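Local coordinates for methylated-DNA--protein-cysteine methyltransferase (Thermococcus kodakarensis, PDB 1MGT), which repairs O6-methylguanine and O4-methylthymine in DNA by transferring the methyl group irreversibly to one of its own cysteines, a suicide reaction, at residues L119-P123 / R124-G128; Y97-T101 / K102-R106; A28-D32 / R33-M37. All blocks are in the same frame, centred on the assembly; numbering follows the deposited sequence.

Contact 1. Residues L119-P123 / R124-G128; sequences LNTSP and RAVGG
The turn of the helix-turn-helix, between helices 112-118 and 123-131, is closed by Ser122, which serves as N-cap of the second helix and accepts from the amide of Ala125. The first helix ends just before this in a Schellman motif, with Asn120 at positive phi as its C-prime residue. With its hydroxyl flanked by the backbone N and C (chi1 71°), Ser122 turns OG back over the helix end to lie 3.1 Å from Ala125 N, with an N-H···O angle of 159°. The same oxygen lies 3.4 Å from Ala125 CB. The main chain adds the first helical turn: Val126 N donates to Ser122 O (3.1 Å), and Gly127 N to Pro123 O (2.9 Å). Thr121 forks over the side of this turn. Thr121 OG1 rests 3.5 Å from Ala125 CB, while CG2, the other branch, reaches Val126 CG2 at 3.8 Å, the two side chains crossing obliquely. Beneath them, Val126 packs on Leu115 and Ala116, and Thr121 and Ala125 both touch Phe92 of helix 91-103. Replacing the Ser122 hydroxyl with an alanine methyl removes the acceptor, and the Ala125 N-H is likely to be left without its side-chain cap. Arg124 extends away from the turn; its place at the head of the Arg-Ala-Val-Gly-Gly sequence is consistent with the arginine finger of human MGMT. The hydroxyl thus takes one of the amides at the start of helix 123-131, probably the DNA-recognition helix, while the methyls cover its side.

Contact 2. Residues Y97-T101 / K102-R106; sequences YEWLT and KNVKR
Asn103, in the last turn of helix 91-103, folds back over the indole of Trp99, one turn earlier. Its CB sits almost squarely above the six-membered ring, 3.9 Å from the centroid and 4° off the ring normal, a CH-pi contact. With CG anti to the carbonyl carbon (chi1 -65°), the side chain runs from there across the same face; Asn103 CG comes 3.9 Å from Trp99 CE2. The amide nitrogen ends over the five-membered ring, ND2 standing 3.2 Å above the indole plane, with the amide turned 39° against it. From this perch Asn103 ND2 also donates to Trp99 O at 3.0 Å, a bent bond. Trp99 O is gripped twice, since Asn103 N donates to it as well (2.8 Å); the side-chain amide adds a second donor to that carbonyl while lying over the ring. Val104, the first residue beyond the helix, packs CG2 against Leu100 CD1 at 3.6 Å and touches Trp99 CZ3, the tryptophan and valine side chains crossing at about a right angle. A water bridges the main chain, donating to both Thr101 O and Val104 O. Among its neighbours, Trp99 packs on Leu115 and Ala118 of helix 112-118; Leu100, whose side chain is about 4 Å from that of Cys141, the inferred methyl acceptor, touches Met130 of helix 123-131; and Thr101 leans on the loop residues Asn77 and Pro140.

Contact 3. Residues A28-D32 / R33-M37; sequences AFAFD and RGTLM
Asp32 and Thr35 set their side chains at about a right angle where strand 24-30 turns into helix 33-49. The carboxylate uses both oxygens on the one threonine. Asp32 OD1 receives the hydroxyl of Thr35 on its syn side, OD1 to OG1 2.8 Å and 18° out of the carboxylate plane; Asp32 OD2 takes Thr35 N, also at 2.8 Å, from above that plane. Asp32 is the N-cap of the helix, the second bond is its capping bond, and the pair together hold the carboxylate against rotation. A chi1 of 69° swings the acid back over the first turn. The methyl branch, Thr35 CG2, meets Ala30 CB at 3.8 Å. Leu36 faces back along the strand: its CB lies 4.1 Å from Ala30 CB, and its CD1 reaches Ala28 CB at 4.0 Å. Strand and helix segments run nearly antiparallel, at 152° with axes 7.0 Å apart, and Trp15 of strand 12-20 adds to the cover of Leu36. The tight reversal therefore joins a polar cap to an apolar seam, and the acid's negative charge at the helix N-terminus would probably be favoured by the helix dipole.

Contacts 1 and 2 belong to the DNA-binding range and touch directly, Leu119 CD1 packing 3.6 Å from Trp99 CG, whereas contact 3 lies in the N-terminal range on the opposite side of the chain's centre, its centre about 28 Å from that of contact 1 and 25 Å from that of contact 2. Contact 1 is a surface turn; the other two are partly buried. Contacts 1 and 3 both begin helices with a side-chain cap, a neutral hydroxyl after a short turn in one and a charged carboxylate that accepts two hydrogen bonds after a strand in the other. Contact 2 instead ends a helix, using an aromatic face and an amide.

Contact 1. Residues L119-P123 / R124-G128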
ATOM      1  N   LEU A 119      -6.678  17.303   7.036  1.00 12.33           N
ATOM      2  CA  LEU A 119      -7.806  16.484   7.503  1.00 14.83           C
ATOM      3  C   LEU A 119      -8.253  16.821   8.903  1.00 15.63           C
ATOM      4  O   LEU A 119      -9.013  16.051   9.522  1.00 14.59           O
ATOM      5  CB  LEU A 119      -7.285  15.038   7.434  1.00 16.30           C
ATOM      6  CG  LEU A 119      -7.604  14.169   6.225  1.00 21.07           C
ATOM      7  CD1 LEU A 119      -8.148  14.884   5.024  1.00 20.36           C
ATOM      8  CD2 LEU A 119      -6.399  13.301   5.884  1.00 19.53           C
ATOM      9  N   ASN A 120      -7.770  17.936   9.474  1.00 14.63           N
ATOM     10  CA  ASN A 120      -8.137  18.332  10.825  1.00 15.93           C
ATOM     11  C   ASN A 120      -7.820  17.258  11.855  1.00 15.56           C
ATOM     12  O   ASN A 120      -8.612  17.015  12.777  1.00 15.75           O
ATOM     13  CB  ASN A 120      -9.651  18.661  10.926  1.00 17.36           C
ATOM     14  CG  ASN A 120      -9.964  19.893  10.093  1.00 20.45           C
ATOM     15  OD1 ASN A 120      -9.187  20.853  10.081  1.00 20.84           O
ATOM     16  ND2 ASN A 120     -11.071  19.842   9.379  1.00 23.22           N
ATOM     17  N   THR A 121      -6.681  16.598  11.691  1.00 13.12           N
ATOM     18  CA  THR A 121      -6.341  15.547  12.660  1.00 13.02           C
ATOM     19  C   THR A 121      -4.929  15.754  13.134  1.00 15.87           C
ATOM     20  O   THR A 121      -4.333  16.828  12.885  1.00 14.22           O
ATOM     21  CB  THR A 121      -6.588  14.165  12.005  1.00 13.74           C
ATOM     22  OG1 THR A 121      -6.354  13.127  12.975  1.00 14.79           O
ATOM     23  CG2 THR A 121      -5.687  13.967  10.799  1.00 12.98           C
ATOM     24  N   SER A 122      -4.351  14.789  13.833  1.00 13.87           N
ATOM     25  CA  SER A 122      -2.986  14.929  14.325  1.00 14.63           C
ATOM     26  C   SER A 122      -2.024  14.077  13.509  1.00 13.96           C
ATOM     27  O   SER A 122      -2.385  13.054  12.914  1.00 13.00           O
ATOM     28  CB  SER A 122      -2.923  14.484  15.790  1.00 17.82           C
ATOM     29  OG  SER A 122      -3.075  13.090  15.912  1.00 21.32           O
ATOM     30  N   PRO A 123      -0.775  14.501  13.445  1.00 13.74           N
ATOM     31  CA  PRO A 123       0.268  13.803  12.726  1.00 13.47           C
ATOM     32  C   PRO A 123       0.408  12.379  13.291  1.00 13.17           C
ATOM     33  O   PRO A 123       0.707  11.469  12.527  1.00 13.50           O
ATOM     34  CB  PRO A 123       1.536  14.613  12.998  1.00 15.48           C
ATOM     35  CG  PRO A 123       1.079  15.923  13.505  1.00 15.85           C
ATOM     36  CD  PRO A 123      -0.286  15.769  14.082  1.00 16.65           C
ATOM     37  N   ARG A 124       0.206  12.186  14.582  1.00 13.75           N
ATOM     38  CA  ARG A 124       0.289  10.854  15.173  1.00 13.82           C
ATOM     39  C   ARG A 124      -0.853   9.970  14.660  1.00 13.17           C
ATOM     40  O   ARG A 124      -0.545   8.834  14.283  1.00 12.96           O
ATOM     41  CB  ARG A 124       0.341  10.874  16.685  1.00 15.87           C
ATOM     42  CG  ARG A 124       1.653  11.463  17.190  1.00 18.52           C
ATOM     43  CD  ARG A 124       1.622  11.580  18.725  1.00 23.21           C
ATOM     44  NE  ARG A 124       2.672  12.521  19.110  1.00 25.55           N
ATOM     45  CZ  ARG A 124       3.467  12.416  20.158  1.00 27.39           C
ATOM     46  NH1 ARG A 124       3.363  11.384  20.983  1.00 28.72           N
ATOM     47  NH2 ARG A 124       4.378  13.355  20.368  1.00 27.70           N
ATOM     48  N   ALA A 125      -2.049  10.503  14.561  1.00 11.67           N
ATOM     49  CA  ALA A 125      -3.165   9.694  14.018  1.00 13.92           C
ATOM     50  C   ALA A 125      -2.899   9.279  12.596  1.00 12.77           C
ATOM     51  O   ALA A 125      -3.157   8.141  12.152  1.00 11.46           O
ATOM     52  CB  ALA A 125      -4.474  10.477  14.170  1.00 13.96           C
ATOM     53  N   VAL A 126      -2.332  10.182  11.766  1.00 12.01           N
ATOM     54  CA  VAL A 126      -2.012   9.905  10.375  1.00 11.99           C
ATOM     55  C   VAL A 126      -0.887   8.864  10.317  1.00 12.79           C
ATOM     56  O   VAL A 126      -0.938   7.976   9.472  1.00 13.00           O
ATOM     57  CB  VAL A 126      -1.540  11.184   9.631  1.00 12.51           C
ATOM     58  CG1 VAL A 126      -0.889  10.855   8.299  1.00 13.05           C
ATOM     59  CG2 VAL A 126      -2.781  12.057   9.383  1.00 12.95           C
ATOM     60  N   GLY A 127       0.080   9.008  11.218  1.00 12.44           N
ATOM     61  CA  GLY A 127       1.197   8.051  11.258  1.00 12.87           C
ATOM     62  C   GLY A 127       0.623   6.653  11.575  1.00 12.51           C
ATOM     63  O   GLY A 127       0.997   5.679  10.910  1.00 12.11           O
ATOM     64  N   GLY A 128      -0.259   6.554  12.546  1.00  9.72           N
ATOM     65  CA  GLY A 128      -0.864   5.261  12.900  1.00 12.16           C
ATOM     66  C   GLY A 128      -1.591   4.655  11.711  1.00 12.41           C
ATOM     67  O   GLY A 128      -1.533   3.435  11.480  1.00 13.42           O
TER

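Contact 2. Residues Y97-T101 / K102-R106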
ATOM      1  N   TYR A  97      -7.043   7.266   3.788  1.00  9.81           N
ATOM      2  CA  TYR A  97      -6.601   6.582   2.575  1.00  9.64           C
ATOM      3  C   TYR A  97      -7.202   7.148   1.302  1.00 10.03           C
ATOM      4  O   TYR A  97      -6.568   7.327   0.267  1.00  9.18           O
ATOM      5  CB  TYR A  97      -6.906   5.050   2.623  1.00  8.75           C
ATOM      6  CG  TYR A  97      -6.267   4.365   3.803  1.00  9.31           C
ATOM      7  CD1 TYR A  97      -5.155   4.863   4.456  1.00  7.41           C
ATOM      8  CD2 TYR A  97      -6.783   3.144   4.290  1.00  9.76           C
ATOM      9  CE1 TYR A  97      -4.570   4.257   5.537  1.00  9.04           C
ATOM     10  CE2 TYR A  97      -6.203   2.526   5.384  1.00  8.15           C
ATOM     11  CZ  TYR A  97      -5.110   3.058   6.008  1.00  8.88           C
ATOM     12  OH  TYR A  97      -4.542   2.452   7.109  1.00  9.36           O
ATOM     13  N   GLU A  98      -8.504   7.448   1.333  1.00 11.27           N
ATOM     14  CA  GLU A  98      -9.148   8.014   0.155  1.00 12.64           C
ATOM     15  C   GLU A  98      -8.611   9.420  -0.153  1.00 12.75           C
ATOM     16  O   GLU A  98      -8.360   9.705  -1.324  1.00 11.59           O
ATOM     17  CB  GLU A  98     -10.662   8.090   0.371  1.00 15.64           C
ATOM     18  CG  GLU A  98     -11.336   6.721   0.283  1.00 18.79           C
ATOM     19  CD  GLU A  98     -12.835   6.790   0.502  1.00 23.71           C
ATOM     20  OE1 GLU A  98     -13.521   5.881   0.000  1.00 26.89           O
ATOM     21  OE2 GLU A  98     -13.316   7.719   1.182  1.00 24.85           O
ATOM     22  N   TRP A  99      -8.462  10.248   0.873  1.00 14.15           N
ATOM     23  CA  TRP A  99      -7.971  11.632   0.571  1.00 14.45           C
ATOM     24  C   TRP A  99      -6.605  11.582  -0.053  1.00 13.31           C
ATOM     25  O   TRP A  99      -6.276  12.250  -1.042  1.00 12.54           O
ATOM     26  CB  TRP A  99      -7.974  12.467   1.864  1.00 15.27           C
ATOM     27  CG  TRP A  99      -7.769  13.939   1.562  1.00 16.23           C
ATOM     28  CD1 TRP A  99      -8.768  14.856   1.363  1.00 17.04           C
ATOM     29  CD2 TRP A  99      -6.528  14.627   1.404  1.00 16.45           C
ATOM     30  NE1 TRP A  99      -8.208  16.101   1.101  1.00 17.30           N
ATOM     31  CE2 TRP A  99      -6.846  15.986   1.120  1.00 17.21           C
ATOM     32  CE3 TRP A  99      -5.193  14.264   1.491  1.00 17.17           C
ATOM     33  CZ2 TRP A  99      -5.859  16.954   0.914  1.00 17.48           C
ATOM     34  CZ3 TRP A  99      -4.204  15.219   1.281  1.00 17.61           C
ATOM     35  CH2 TRP A  99      -4.566  16.552   1.012  1.00 17.14           C
ATOM     36  N   LEU A 100      -5.725  10.766   0.541  1.00 12.85           N
ATOM     37  CA  LEU A 100      -4.366  10.593   0.054  1.00 12.22           C
ATOM     38  C   LEU A 100      -4.352  10.100  -1.382  1.00 11.70           C
ATOM     39  O   LEU A 100      -3.604  10.589  -2.252  1.00 12.40           O
ATOM     40  CB  LEU A 100      -3.667   9.567   0.980  1.00 13.30           C
ATOM     41  CG  LEU A 100      -2.235   9.219   0.647  1.00 18.06           C
ATOM     42  CD1 LEU A 100      -1.355  10.489   0.787  1.00 15.26           C
ATOM     43  CD2 LEU A 100      -1.720   8.112   1.566  1.00 16.68           C
ATOM     44  N   THR A 101      -5.181   9.091  -1.685  1.00 11.95           N
ATOM     45  CA  THR A 101      -5.220   8.528  -3.016  1.00 11.96           C
ATOM     46  C   THR A 101      -5.752   9.471  -4.072  1.00 12.05           C
ATOM     47  O   THR A 101      -5.277   9.492  -5.211  1.00 13.15           O
ATOM     48  CB  THR A 101      -6.086   7.223  -2.999  1.00 13.43           C
ATOM     49  OG1 THR A 101      -5.483   6.343  -2.001  1.00 13.10           O
ATOM     50  CG2 THR A 101      -5.999   6.525  -4.343  1.00 15.33           C
ATOM     51  N   LYS A 102      -6.760  10.267  -3.725  1.00 12.47           N
ATOM     52  CA  LYS A 102      -7.341  11.180  -4.702  1.00 14.80           C
ATOM     53  C   LYS A 102      -6.572  12.494  -4.813  1.00 15.99           C
ATOM     54  O   LYS A 102      -6.641  13.140  -5.866  1.00 16.38           O
ATOM     55  CB  LYS A 102      -8.771  11.545  -4.234  1.00 18.13           C
ATOM     56  CG  LYS A 102      -9.773  10.423  -4.514  1.00 21.44           C
ATOM     57  CD  LYS A 102     -11.181  10.825  -4.081  1.00 25.24           C
ATOM     58  CE  LYS A 102     -12.021   9.556  -3.892  1.00 28.37           C
ATOM     59  NZ  LYS A 102     -13.487   9.840  -3.954  1.00 30.59           N
ATOM     60  N   ASN A 103      -5.887  12.892  -3.737  1.00 13.67           N
ATOM     61  CA  ASN A 103      -5.229  14.205  -3.832  1.00 14.88           C
ATOM     62  C   ASN A 103      -3.736  14.282  -3.889  1.00 16.27           C
ATOM     63  O   ASN A 103      -3.241  15.358  -4.320  1.00 15.78           O
ATOM     64  CB  ASN A 103      -5.720  15.024  -2.594  1.00 15.97           C
ATOM     65  CG  ASN A 103      -7.207  15.280  -2.681  1.00 17.63           C
ATOM     66  OD1 ASN A 103      -7.648  16.035  -3.550  1.00 17.70           O
ATOM     67  ND2 ASN A 103      -7.983  14.640  -1.812  1.00 16.25           N
ATOM     68  N   VAL A 104      -2.990  13.286  -3.463  1.00 13.02           N
ATOM     69  CA  VAL A 104      -1.523  13.342  -3.498  1.00 14.58           C
ATOM     70  C   VAL A 104      -1.082  12.624  -4.761  1.00 17.28           C
ATOM     71  O   VAL A 104      -1.029  11.393  -4.828  1.00 15.51           O
ATOM     72  CB  VAL A 104      -0.910  12.782  -2.217  1.00 13.91           C
ATOM     73  CG1 VAL A 104       0.601  12.950  -2.191  1.00 15.86           C
ATOM     74  CG2 VAL A 104      -1.509  13.559  -1.016  1.00 15.20           C
ATOM     75  N   LYS A 105      -0.803  13.418  -5.794  1.00 16.17           N
ATOM     76  CA  LYS A 105      -0.471  12.874  -7.096  1.00 18.09           C
ATOM     77  C   LYS A 105       0.914  12.305  -7.271  1.00 15.66           C
ATOM     78  O   LYS A 105       1.873  12.673  -6.614  1.00 15.86           O
ATOM     79  CB  LYS A 105      -0.679  13.970  -8.176  1.00 21.95           C
ATOM     80  CG  LYS A 105      -2.009  14.673  -8.122  1.00 26.09           C
ATOM     81  CD  LYS A 105      -3.196  13.796  -8.418  1.00 29.94           C
ATOM     82  CE  LYS A 105      -4.513  14.511  -8.121  1.00 31.83           C
ATOM     83  NZ  LYS A 105      -4.707  15.660  -9.068  1.00 34.85           N
ATOM     84  N   ARG A 106       1.003  11.386  -8.235  1.00 15.58           N
ATOM     85  CA  ARG A 106       2.287  10.765  -8.569  1.00 15.11           C
ATOM     86  C   ARG A 106       3.295  11.860  -8.939  1.00 15.90           C
ATOM     87  O   ARG A 106       2.942  12.733  -9.739  1.00 15.82           O
ATOM     88  CB  ARG A 106       2.037   9.863  -9.784  1.00 17.13           C
ATOM     89  CG  ARG A 106       3.189   8.910 -10.070  1.00 18.26           C
ATOM     90  CD  ARG A 106       2.842   8.097 -11.347  1.00 19.33           C
ATOM     91  NE  ARG A 106       4.020   7.277 -11.674  1.00 21.09           N
ATOM     92  CZ  ARG A 106       4.183   6.053 -11.156  1.00 20.88           C
ATOM     93  NH1 ARG A 106       3.263   5.559 -10.341  1.00 18.65           N
ATOM     94  NH2 ARG A 106       5.271   5.385 -11.492  1.00 20.04           N
TER
HETATM   95  O   HOH W   1      -2.692   9.435  -5.845  1.00 22.84           O

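Contact 3. Residues A28-D32 / R33-M37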
ATOM      1  N   ALA A  28       0.871  -6.740  -0.457  1.00 10.13           N
ATOM      2  CA  ALA A  28       2.196  -6.649   0.129  1.00  9.75           C
ATOM      3  C   ALA A  28       3.196  -6.709  -1.046  1.00  9.86           C
ATOM      4  O   ALA A  28       2.883  -7.191  -2.116  1.00 11.33           O
ATOM      5  CB  ALA A  28       2.545  -7.735   1.128  1.00  9.66           C
ATOM      6  N   PHE A  29       4.416  -6.213  -0.805  1.00 10.45           N
ATOM      7  CA  PHE A  29       5.410  -6.285  -1.877  1.00 11.88           C
ATOM      8  C   PHE A  29       6.792  -6.362  -1.221  1.00 11.53           C
ATOM      9  O   PHE A  29       6.954  -5.991  -0.067  1.00 11.25           O
ATOM     10  CB  PHE A  29       5.350  -5.181  -2.888  1.00 12.83           C
ATOM     11  CG  PHE A  29       5.910  -3.856  -2.454  1.00 14.37           C
ATOM     12  CD1 PHE A  29       7.151  -3.446  -2.910  1.00 17.89           C
ATOM     13  CD2 PHE A  29       5.191  -3.043  -1.595  1.00 15.71           C
ATOM     14  CE1 PHE A  29       7.676  -2.210  -2.533  1.00 18.33           C
ATOM     15  CE2 PHE A  29       5.718  -1.809  -1.218  1.00 17.88           C
ATOM     16  CZ  PHE A  29       6.950  -1.413  -1.685  1.00 18.25           C
ATOM     17  N   ALA A  30       7.746  -6.874  -2.001  1.00 11.30           N
ATOM     18  CA  ALA A  30       9.100  -6.996  -1.435  1.00 12.05           C
ATOM     19  C   ALA A  30      10.037  -7.301  -2.619  1.00 12.93           C
ATOM     20  O   ALA A  30       9.563  -7.532  -3.737  1.00 14.37           O
ATOM     21  CB  ALA A  30       9.147  -8.146  -0.442  1.00 13.31           C
ATOM     22  N   PHE A  31      11.327  -7.328  -2.339  1.00 13.21           N
ATOM     23  CA  PHE A  31      12.276  -7.632  -3.432  1.00 13.76           C
ATOM     24  C   PHE A  31      12.640  -9.100  -3.498  1.00 16.32           C
ATOM     25  O   PHE A  31      13.466  -9.477  -4.349  1.00 15.98           O
ATOM     26  CB  PHE A  31      13.537  -6.800  -3.219  1.00 16.60           C
ATOM     27  CG  PHE A  31      13.290  -5.316  -3.251  1.00 16.19           C
ATOM     28  CD1 PHE A  31      13.737  -4.521  -2.209  1.00 18.90           C
ATOM     29  CD2 PHE A  31      12.651  -4.754  -4.339  1.00 17.97           C
ATOM     30  CE1 PHE A  31      13.516  -3.141  -2.266  1.00 21.54           C
ATOM     31  CE2 PHE A  31      12.433  -3.381  -4.395  1.00 20.34           C
ATOM     32  CZ  PHE A  31      12.879  -2.594  -3.351  1.00 20.55           C
ATOM     33  N   ASP A  32      12.063  -9.933  -2.632  1.00 14.95           N
ATOM     34  CA  ASP A  32      12.371 -11.377  -2.673  1.00 16.44           C
ATOM     35  C   ASP A  32      11.121 -12.107  -2.172  1.00 17.25           C
ATOM     36  O   ASP A  32      10.338 -11.514  -1.422  1.00 15.77           O
ATOM     37  CB  ASP A  32      13.615 -11.707  -1.894  1.00 17.05           C
ATOM     38  CG  ASP A  32      13.479 -11.538  -0.395  1.00 20.57           C
ATOM     39  OD1 ASP A  32      13.838 -10.460   0.104  1.00 22.90           O
ATOM     40  OD2 ASP A  32      13.012 -12.490   0.271  1.00 20.74           O
ATOM     41  N   ARG A  33      10.911 -13.345  -2.587  1.00 16.41           N
ATOM     42  CA  ARG A  33       9.685 -14.056  -2.187  1.00 17.77           C
ATOM     43  C   ARG A  33       9.571 -14.353  -0.717  1.00 16.56           C
ATOM     44  O   ARG A  33       8.461 -14.324  -0.155  1.00 15.66           O
ATOM     45  CB  ARG A  33       9.540 -15.326  -3.058  1.00 19.61           C
ATOM     46  CG  ARG A  33       8.221 -16.045  -2.867  1.00 25.92           C
ATOM     47  CD  ARG A  33       8.098 -17.330  -3.681  1.00 29.99           C
ATOM     48  NE  ARG A  33       6.690 -17.734  -3.780  1.00 34.48           N
ATOM     49  CZ  ARG A  33       5.983 -18.326  -2.830  1.00 36.86           C
ATOM     50  NH1 ARG A  33       6.494 -18.639  -1.643  1.00 36.57           N
ATOM     51  NH2 ARG A  33       4.700 -18.623  -3.065  1.00 39.36           N
ATOM     52  N   GLY A  34      10.674 -14.641  -0.026  1.00 15.79           N
ATOM     53  CA  GLY A  34      10.638 -14.951   1.409  1.00 15.95           C
ATOM     54  C   GLY A  34      10.147 -13.748   2.211  1.00 16.83           C
ATOM     55  O   GLY A  34       9.346 -13.853   3.121  1.00 14.14           O
ATOM     56  N   THR A  35      10.677 -12.558   1.859  1.00 15.02           N
ATOM     57  CA  THR A  35      10.264 -11.346   2.568  1.00 13.38           C
ATOM     58  C   THR A  35       8.799 -11.069   2.261  1.00 11.90           C
ATOM     59  O   THR A  35       8.051 -10.676   3.160  1.00 13.75           O
ATOM     60  CB  THR A  35      11.164 -10.157   2.165  1.00 15.10           C
ATOM     61  OG1 THR A  35      12.512 -10.520   2.588  1.00 15.87           O
ATOM     62  CG2 THR A  35      10.747  -8.901   2.915  1.00 14.09           C
ATOM     63  N   LEU A  36       8.393 -11.291   1.030  1.00 11.43           N
ATOM     64  CA  LEU A  36       7.012 -11.083   0.644  1.00 12.51           C
ATOM     65  C   LEU A  36       6.108 -11.965   1.509  1.00 13.86           C
ATOM     66  O   LEU A  36       5.129 -11.479   2.041  1.00 11.05           O
ATOM     67  CB  LEU A  36       6.737 -11.460  -0.821  1.00 14.23           C
ATOM     68  CG  LEU A  36       5.238 -11.351  -1.189  1.00 15.60           C
ATOM     69  CD1 LEU A  36       4.870  -9.862  -1.313  1.00 17.44           C
ATOM     70  CD2 LEU A  36       4.877 -12.064  -2.461  1.00 15.77           C
ATOM     71  N   MET A  37       6.484 -13.250   1.654  1.00 13.78           N
ATOM     72  CA  MET A  37       5.622 -14.132   2.468  1.00 14.72           C
ATOM     73  C   MET A  37       5.529 -13.729   3.912  1.00 13.64           C
ATOM     74  O   MET A  37       4.459 -13.849   4.559  1.00 12.36           O
ATOM     75  CB  MET A  37       6.045 -15.583   2.240  1.00 17.06           C
ATOM     76  CG  MET A  37       5.720 -16.056   0.813  1.00 19.51           C
ATOM     77  SD  MET A  37       4.023 -15.833   0.287  1.00 24.57           S
ATOM     78  CE  MET A  37       3.143 -16.631   1.629  1.00 24.70           C
TER